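Local structure of ProQ/FinO domain-containing protein (3MW6) at residues A[20-34]-A[59-71]. The protein probably binds RNA, as a FinO-like RNA chaperone of the ProQ/FinO family. Sequence-based numbering, arbitrary orientation.
Sequences TMSKKKQTEMIADHI and LPQYDAALIARVL
Gln26 and Asp63 make the polar part of this contact through a pair of hydrogen bonds at the start of helix 64-71. Asp63 N donates to Gln26 OE1 over 2.6 Å, almost straight at 173°, with the carbonyl of the amide aimed at the donor. The return bond, Gln26 NE2 to Asp63 OD2 (2.8 Å), is more bent and meets the carboxylate from above its plane. Because NE2 also donates to Thr20 O, three bonds fix the rotation of this buried amide; an extended chain with CG anti to the backbone N carries it there. Asp63 occupies the N-cap position, yet its carboxylate makes no capping bond and turns to Gln26.

Apolar packing makes up most of the remaining contact. Ile30 CG1 lies 3.8 Å from the centroid of the Tyr62 ring and 18° off its normal, a CH-pi contact, while Gln61 CG covers the opposite face. From the same isoleucine, CD1 reaches Leu66 CB (3.7 Å) and CG2 meets Val70 CG2. Leu66 is a knob in the hole formed by Lys23, Gln26, Thr27 and Ile30. Farther along, Val70 spreads its two methyls, CG2 against Thr27 CG2 and CG1 against Ala31 CB. Leu59 CD2 approaches His33 NE2 to 3.3 Å; that nitrogen is buried without a polar partner in the model.

Beyond Leu66, Lys23 and Arg69 cross at about a right angle, bringing Lys23 NZ within 3.1 Å of Arg69 NH2, both donors; each residue has two conformers, so this proximity is tentative.

The axes of segments 23-34 and 64-71 approach to 9.5 Å and cross at -60°, joining two helices of the ProQ/FinO fold. Helix 51-58 packs beside both through Leu55, which touches Ile34 and Ile67; helix 39-42 adds Phe41 against Ile34 and Leu71.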
ATOM      1  N   THR A  20      17.769  21.698  12.275  1.00 48.43           N
ATOM      2  CA  THR A  20      17.654  20.333  11.750  1.00 48.37           C
ATOM      3  C   THR A  20      18.511  19.324  12.517  1.00 49.53           C
ATOM      4  O   THR A  20      18.387  18.124  12.303  1.00 49.30           O
ATOM      5  CB  THR A  20      18.028  20.240  10.250  1.00 45.70           C
ATOM      6  OG1 THR A  20      19.436  20.411  10.108  1.00 50.85           O
ATOM      7  CG2 THR A  20      17.310  21.308   9.428  1.00 52.73           C
HETATM    8  N   MSE A  21      19.381  19.816  13.395  1.00 47.27           N
HETATM    9  CA  MSE A  21      20.229  18.955  14.216  1.00 52.76           C
HETATM   10  C   MSE A  21      19.397  18.153  15.212  1.00 56.45           C
HETATM   11  O   MSE A  21      19.843  17.131  15.731  1.00 54.21           O
HETATM   12  CB  MSE A  21      21.272  19.777  14.979  1.00 52.68           C
HETATM   13  CG  MSE A  21      22.278  20.504  14.110  1.00 58.10           C
HETATM   14 SE   MSE A  21      23.414  19.316  13.072  0.64 59.95          SE
HETATM   15  CE  MSE A  21      22.331  19.023  11.471  1.00 67.73           C
ATOM     16  N   SER A  22      18.200  18.636  15.505  1.00 54.88           N
ATOM     17  CA  SER A  22      17.293  17.881  16.358  1.00 54.67           C
ATOM     18  C   SER A  22      16.425  16.979  15.489  1.00 47.34           C
ATOM     19  O   SER A  22      15.756  17.446  14.569  1.00 44.68           O
ATOM     20  CB  SER A  22      16.434  18.824  17.207  1.00 59.33           C
ATOM     21  OG  SER A  22      15.277  18.176  17.702  1.00 56.30           O
ATOM     22  N   LYS A  23      16.447  15.688  15.793  1.00 51.01           N
ATOM     23  CA  LYS A  23      15.681  14.672  15.073  0.51 55.04           C
ATOM     24  C   LYS A  23      14.176  14.953  15.144  1.00 56.02           C
ATOM     25  O   LYS A  23      13.457  14.909  14.140  1.00 54.28           O
ATOM     26  CB  LYS A  23      15.977  13.288  15.675  0.51 57.17           C
ATOM     27  CG  LYS A  23      15.990  12.134  14.677  0.51 57.29           C
ATOM     28  CD  LYS A  23      16.469  10.826  15.317  0.51 60.62           C
ATOM     29  CE  LYS A  23      15.359  10.118  16.097  0.51 61.54           C
ATOM     30  NZ  LYS A  23      15.826   8.835  16.709  0.51 57.30           N
ATOM     31  N   LYS A  24      13.697  15.222  16.354  1.00 53.88           N
ATOM     32  CA  LYS A  24      12.292  15.554  16.551  1.00 57.89           C
ATOM     33  C   LYS A  24      11.927  16.831  15.784  1.00 56.92           C
ATOM     34  O   LYS A  24      10.866  16.925  15.165  1.00 50.50           O
ATOM     35  CB  LYS A  24      11.990  15.736  18.039  1.00 61.67           C
ATOM     36  CG  LYS A  24      10.746  16.564  18.296  1.00 75.90           C
ATOM     37  CD  LYS A  24      10.388  16.608  19.768  1.00 88.34           C
ATOM     38  CE  LYS A  24       9.000  17.201  19.962  1.00 94.31           C
ATOM     39  NZ  LYS A  24       8.466  16.925  21.326  1.00 98.55           N
ATOM     40  N   LYS A  25      12.816  17.816  15.826  1.00 51.56           N
ATOM     41  CA  LYS A  25      12.557  19.076  15.151  1.00 45.46           C
ATOM     42  C   LYS A  25      12.672  18.921  13.631  1.00 50.08           C
ATOM     43  O   LYS A  25      11.822  19.428  12.894  1.00 50.36           O
ATOM     44  CB  LYS A  25      13.473  20.177  15.684  1.00 48.59           C
ATOM     45  CG  LYS A  25      13.261  21.543  15.032  1.00 57.07           C
ATOM     46  CD  LYS A  25      11.881  22.128  15.326  1.00 59.09           C
ATOM     47  CE  LYS A  25      11.721  23.491  14.642  1.00 68.45           C
ATOM     48  NZ  LYS A  25      10.496  24.236  15.066  1.00 66.76           N
ATOM     49  N   GLN A  26      13.690  18.198  13.157  1.00 46.66           N
ATOM     50  CA  GLN A  26      13.787  17.930  11.718  1.00 45.40           C
ATOM     51  C   GLN A  26      12.546  17.198  11.176  1.00 50.46           C
ATOM     52  O   GLN A  26      12.096  17.458  10.056  1.00 43.20           O
ATOM     53  CB  GLN A  26      15.058  17.155  11.344  1.00 35.45           C
ATOM     54  CG  GLN A  26      15.188  17.033   9.825  1.00 36.04           C
ATOM     55  CD  GLN A  26      16.502  16.439   9.346  1.00 47.78           C
ATOM     56  OE1 GLN A  26      16.606  16.022   8.189  1.00 46.79           O
ATOM     57  NE2 GLN A  26      17.520  16.408  10.223  1.00 42.19           N
ATOM     58  N   THR A  27      11.994  16.290  11.981  1.00 47.49           N
ATOM     59  CA  THR A  27      10.799  15.524  11.594  1.00 44.50           C
ATOM     60  C   THR A  27       9.529  16.379  11.454  1.00 44.66           C
ATOM     61  O   THR A  27       8.752  16.195  10.520  1.00 41.19           O
ATOM     62  CB  THR A  27      10.537  14.368  12.565  1.00 42.69           C
ATOM     63  OG1 THR A  27      11.695  13.524  12.604  1.00 50.34           O
ATOM     64  CG2 THR A  27       9.335  13.554  12.114  1.00 41.02           C
ATOM     65  N   GLU A  28       9.316  17.310  12.375  1.00 45.69           N
ATOM     66  CA  GLU A  28       8.218  18.246  12.219  1.00 47.68           C
ATOM     67  C   GLU A  28       8.433  19.113  10.981  1.00 50.46           C
ATOM     68  O   GLU A  28       7.495  19.365  10.229  1.00 51.15           O
ATOM     69  CB  GLU A  28       8.073  19.126  13.454  1.00 56.35           C
ATOM     70  CG  GLU A  28       7.473  18.409  14.637  1.00 73.93           C
ATOM     71  CD  GLU A  28       7.823  19.074  15.948  1.00 88.46           C
ATOM     72  OE1 GLU A  28       8.450  20.154  15.910  1.00 90.57           O
ATOM     73  OE2 GLU A  28       7.481  18.514  17.015  1.00 95.02           O
HETATM   74  N   MSE A  29       9.664  19.567  10.763  1.00 49.62           N
HETATM   75  CA  MSE A  29       9.930  20.462   9.638  1.00 49.17           C
HETATM   76  C   MSE A  29       9.656  19.760   8.310  1.00 47.24           C
HETATM   77  O   MSE A  29       9.155  20.381   7.360  1.00 44.88           O
HETATM   78  CB  MSE A  29      11.376  20.987   9.660  1.00 49.72           C
HETATM   79  CG  MSE A  29      11.724  21.957  10.797  1.00 53.34           C
HETATM   80 SE   MSE A  29      13.669  22.101  11.086  0.73 60.42          SE
HETATM   81  CE  MSE A  29      14.116  23.216   9.529  1.00 45.06           C
ATOM     82  N   ILE A  30       9.985  18.468   8.249  1.00 38.89           N
ATOM     83  CA  ILE A  30       9.849  17.706   7.011  1.00 33.60           C
ATOM     84  C   ILE A  30       8.386  17.530   6.654  1.00 35.95           C
ATOM     85  O   ILE A  30       7.988  17.691   5.495  1.00 40.57           O
ATOM     86  CB  ILE A  30      10.499  16.323   7.107  1.00 45.02           C
ATOM     87  CG1 ILE A  30      12.018  16.473   7.220  1.00 44.87           C
ATOM     88  CG2 ILE A  30      10.147  15.493   5.885  1.00 42.27           C
ATOM     89  CD1 ILE A  30      12.755  15.173   7.437  1.00 37.70           C
ATOM     90  N   ALA A  31       7.595  17.201   7.666  1.00 36.77           N
ATOM     91  CA  ALA A  31       6.163  16.993   7.507  1.00 42.22           C
ATOM     92  C   ALA A  31       5.490  18.285   7.066  1.00 42.81           C
ATOM     93  O   ALA A  31       4.744  18.296   6.086  1.00 49.03           O
ATOM     94  CB  ALA A  31       5.549  16.476   8.817  1.00 44.60           C
ATOM     95  N   ASP A  32       5.780  19.380   7.764  1.00 44.08           N
ATOM     96  CA  ASP A  32       5.223  20.689   7.385  1.00 45.61           C
ATOM     97  C   ASP A  32       5.629  21.059   5.960  1.00 44.23           C
ATOM     98  O   ASP A  32       4.806  21.503   5.165  1.00 44.22           O
ATOM     99  CB  ASP A  32       5.655  21.791   8.359  1.00 48.94           C
ATOM    100  CG  ASP A  32       5.068  21.613   9.752  1.00 66.92           C
ATOM    101  OD1 ASP A  32       4.170  20.752   9.945  1.00 72.81           O
ATOM    102  OD2 ASP A  32       5.516  22.342  10.663  1.00 68.91           O
ATOM    103  N   HIS A  33       6.895  20.860   5.622  1.00 45.04           N
ATOM    104  CA  HIS A  33       7.305  21.109   4.249  1.00 40.33           C
ATOM    105  C   HIS A  33       6.438  20.308   3.274  1.00 43.69           C
ATOM    106  O   HIS A  33       5.838  20.858   2.363  1.00 41.97           O
ATOM    107  CB  HIS A  33       8.791  20.793   4.023  1.00 45.25           C
ATOM    108  CG  HIS A  33       9.238  21.043   2.615  1.00 55.61           C
ATOM    109  ND1 HIS A  33       9.716  22.263   2.195  1.00 54.48           N
ATOM    110  CD2 HIS A  33       9.221  20.249   1.518  1.00 59.60           C
ATOM    111  CE1 HIS A  33       9.997  22.205   0.905  1.00 58.40           C
ATOM    112  NE2 HIS A  33       9.709  20.992   0.470  1.00 62.60           N
ATOM    113  N   ILE A  34       6.358  19.002   3.491  1.00 43.13           N
ATOM    114  CA  ILE A  34       5.691  18.101   2.556  1.00 42.15           C
ATOM    115  C   ILE A  34       4.186  18.340   2.431  1.00 47.08           C
ATOM    116  O   ILE A  34       3.647  18.364   1.322  1.00 46.98           O
ATOM    117  CB  ILE A  34       5.970  16.621   2.929  1.00 42.38           C
ATOM    118  CG1 ILE A  34       7.301  16.166   2.317  1.00 44.16           C
ATOM    119  CG2 ILE A  34       4.842  15.736   2.487  1.00 42.61           C
ATOM    120  CD1 ILE A  34       7.859  14.923   2.967  1.00 50.24           C
ATOM    121  N   LEU A  59      14.398  16.777  -1.638  1.00 55.90           N
ATOM    122  CA  LEU A  59      14.667  17.409  -0.347  1.00 50.22           C
ATOM    123  C   LEU A  59      16.068  17.086   0.167  1.00 51.15           C
ATOM    124  O   LEU A  59      16.216  16.344   1.136  1.00 48.62           O
ATOM    125  CB  LEU A  59      13.638  16.964   0.698  1.00 46.16           C
ATOM    126  CG  LEU A  59      12.153  17.063   0.354  1.00 47.83           C
ATOM    127  CD1 LEU A  59      11.311  16.578   1.527  1.00 53.50           C
ATOM    128  CD2 LEU A  59      11.803  18.472   0.008  1.00 42.30           C
ATOM    129  N   PRO A  60      17.107  17.642  -0.477  1.00 52.74           N
ATOM    130  CA  PRO A  60      18.457  17.310  -0.008  1.00 52.15           C
ATOM    131  C   PRO A  60      18.790  17.994   1.322  1.00 51.12           C
ATOM    132  O   PRO A  60      19.736  17.591   1.996  1.00 56.55           O
ATOM    133  CB  PRO A  60      19.361  17.810  -1.141  1.00 46.58           C
ATOM    134  CG  PRO A  60      18.544  18.836  -1.860  1.00 48.78           C
ATOM    135  CD  PRO A  60      17.119  18.383  -1.747  1.00 49.45           C
ATOM    136  N   GLN A  61      18.004  18.994   1.701  1.00 46.80           N
ATOM    137  CA  GLN A  61      18.243  19.717   2.955  1.00 50.41           C
ATOM    138  C   GLN A  61      17.821  18.935   4.204  1.00 49.10           C
ATOM    139  O   GLN A  61      17.879  19.459   5.317  1.00 52.36           O
ATOM    140  CB  GLN A  61      17.558  21.096   2.941  1.00 44.36           C
ATOM    141  CG  GLN A  61      16.037  21.074   3.001  1.00 45.33           C
ATOM    142  CD  GLN A  61      15.389  20.842   1.644  1.00 48.45           C
ATOM    143  OE1 GLN A  61      15.823  19.993   0.862  1.00 47.79           O
ATOM    144  NE2 GLN A  61      14.348  21.603   1.359  1.00 47.45           N
ATOM    145  N   TYR A  62      17.396  17.687   4.006  1.00 43.07           N
ATOM    146  CA  TYR A  62      16.848  16.861   5.068  1.00 46.54           C
ATOM    147  C   TYR A  62      17.399  15.441   4.971  1.00 46.99           C
ATOM    148  O   TYR A  62      17.706  14.965   3.875  1.00 48.67           O
ATOM    149  CB  TYR A  62      15.312  16.810   4.981  1.00 46.93           C
ATOM    150  CG  TYR A  62      14.601  18.113   5.269  1.00 46.67           C
ATOM    151  CD1 TYR A  62      14.854  18.833   6.434  1.00 46.72           C
ATOM    152  CD2 TYR A  62      13.645  18.609   4.384  1.00 51.29           C
ATOM    153  CE1 TYR A  62      14.181  20.033   6.698  1.00 49.88           C
ATOM    154  CE2 TYR A  62      12.962  19.786   4.638  1.00 49.92           C
ATOM    155  CZ  TYR A  62      13.232  20.496   5.791  1.00 53.53           C
ATOM    156  OH  TYR A  62      12.545  21.668   6.026  1.00 51.36           O
ATOM    157  N   ASP A  63      17.505  14.770   6.116  1.00 42.43           N
ATOM    158  CA  ASP A  63      18.054  13.414   6.183  1.00 47.16           C
ATOM    159  C   ASP A  63      17.104  12.402   5.572  1.00 47.47           C
ATOM    160  O   ASP A  63      15.931  12.348   5.952  1.00 49.37           O
ATOM    161  CB  ASP A  63      18.345  13.026   7.638  1.00 48.92           C
ATOM    162  CG  ASP A  63      19.428  13.891   8.257  1.00 62.67           C
ATOM    163  OD1 ASP A  63      20.459  14.107   7.591  1.00 60.99           O
ATOM    164  OD2 ASP A  63      19.252  14.360   9.402  1.00 72.66           O
ATOM    165  N   ALA A  64      17.612  11.604   4.632  1.00 44.85           N
ATOM    166  CA  ALA A  64      16.813  10.563   3.975  1.00 47.82           C
ATOM    167  C   ALA A  64      16.079   9.678   4.971  1.00 48.40           C
ATOM    168  O   ALA A  64      14.968   9.230   4.709  1.00 56.79           O
ATOM    169  CB  ALA A  64      17.681   9.700   3.063  1.00 46.14           C
ATOM    170  N   ALA A  65      16.695   9.415   6.116  1.00 45.25           N
ATOM    171  CA  ALA A  65      16.075   8.508   7.073  1.00 55.74           C
ATOM    172  C   ALA A  65      14.851   9.131   7.725  1.00 51.09           C
ATOM    173  O   ALA A  65      13.874   8.442   7.986  1.00 45.66           O
ATOM    174  CB  ALA A  65      17.080   8.038   8.137  1.00 52.80           C
ATOM    175  N   LEU A  66      14.903  10.426   8.010  1.00 43.98           N
ATOM    176  CA  LEU A  66      13.767  11.050   8.671  1.00 42.53           C
ATOM    177  C   LEU A  66      12.661  11.298   7.653  1.00 44.45           C
ATOM    178  O   LEU A  66      11.486  11.357   8.008  1.00 48.97           O
ATOM    179  CB  LEU A  66      14.179  12.339   9.375  1.00 42.00           C
ATOM    180  CG  LEU A  66      15.209  12.164  10.493  1.00 45.45           C
ATOM    181  CD1 LEU A  66      15.487  13.488  11.180  1.00 47.79           C
ATOM    182  CD2 LEU A  66      14.747  11.130  11.511  1.00 42.62           C
ATOM    183  N   ILE A  67      13.041  11.427   6.386  1.00 39.37           N
ATOM    184  CA  ILE A  67      12.064  11.509   5.305  1.00 40.30           C
ATOM    185  C   ILE A  67      11.265  10.197   5.207  1.00 47.80           C
ATOM    186  O   ILE A  67      10.030  10.203   5.121  1.00 41.37           O
ATOM    187  CB  ILE A  67      12.727  11.888   3.948  1.00 46.89           C
ATOM    188  CG1 ILE A  67      13.228  13.339   3.993  1.00 48.58           C
ATOM    189  CG2 ILE A  67      11.738  11.777   2.809  1.00 47.64           C
ATOM    190  CD1 ILE A  67      14.060  13.766   2.788  1.00 47.66           C
ATOM    191  N   ALA A  68      11.971   9.074   5.250  1.00 44.68           N
ATOM    192  CA  ALA A  68      11.324   7.774   5.184  1.00 44.95           C
ATOM    193  C   ALA A  68      10.362   7.609   6.361  1.00 41.86           C
ATOM    194  O   ALA A  68       9.288   7.050   6.213  1.00 42.47           O
ATOM    195  CB  ALA A  68      12.377   6.656   5.182  1.00 45.12           C
ATOM    196  N   ARG A  69      10.762   8.106   7.526  1.00 41.98           N
ATOM    197  CA  ARG A  69       9.953   8.032   8.736  0.59 46.22           C
ATOM    198  C   ARG A  69       8.648   8.826   8.579  1.00 46.77           C
ATOM    199  O   ARG A  69       7.569   8.348   8.915  1.00 50.14           O
ATOM    200  CB  ARG A  69      10.769   8.561   9.926  0.59 53.34           C
ATOM    201  CG  ARG A  69      10.184   8.249  11.292  0.59 64.70           C
ATOM    202  CD  ARG A  69      10.888   9.023  12.413  0.59 73.12           C
ATOM    203  NE  ARG A  69      12.127   8.393  12.868  0.59 74.88           N
ATOM    204  CZ  ARG A  69      12.814   8.793  13.935  0.59 72.33           C
ATOM    205  NH1 ARG A  69      12.377   9.815  14.661  0.59 74.27           N
ATOM    206  NH2 ARG A  69      13.935   8.176  14.280  0.59 67.56           N
ATOM    207  N   VAL A  70       8.756  10.053   8.076  1.00 47.24           N
ATOM    208  CA  VAL A  70       7.574  10.894   7.847  1.00 41.13           C
ATOM    209  C   VAL A  70       6.649  10.243   6.821  1.00 31.27           C
ATOM    210  O   VAL A  70       5.442  10.129   7.027  1.00 35.91           O
ATOM    211  CB  VAL A  70       7.973  12.302   7.381  1.00 42.52           C
ATOM    212  CG1 VAL A  70       6.727  13.102   6.962  1.00 46.30           C
ATOM    213  CG2 VAL A  70       8.732  13.016   8.493  1.00 40.73           C
ATOM    214  N   LEU A  71       7.236   9.774   5.733  1.00 36.47           N
ATOM    215  CA  LEU A  71       6.485   9.039   4.746  1.00 37.12           C
ATOM    216  C   LEU A  71       5.763   7.827   5.356  1.00 47.10           C
ATOM    217  O   LEU A  71       4.585   7.589   5.043  1.00 46.59           O
ATOM    218  CB  LEU A  71       7.393   8.618   3.597  1.00 33.56           C
ATOM    219  CG  LEU A  71       6.641   7.766   2.584  1.00 43.19           C
ATOM    220  CD1 LEU A  71       5.458   8.569   1.960  1.00 32.05           C
ATOM    221  CD2 LEU A  71       7.590   7.246   1.526  1.00 40.21           C
TER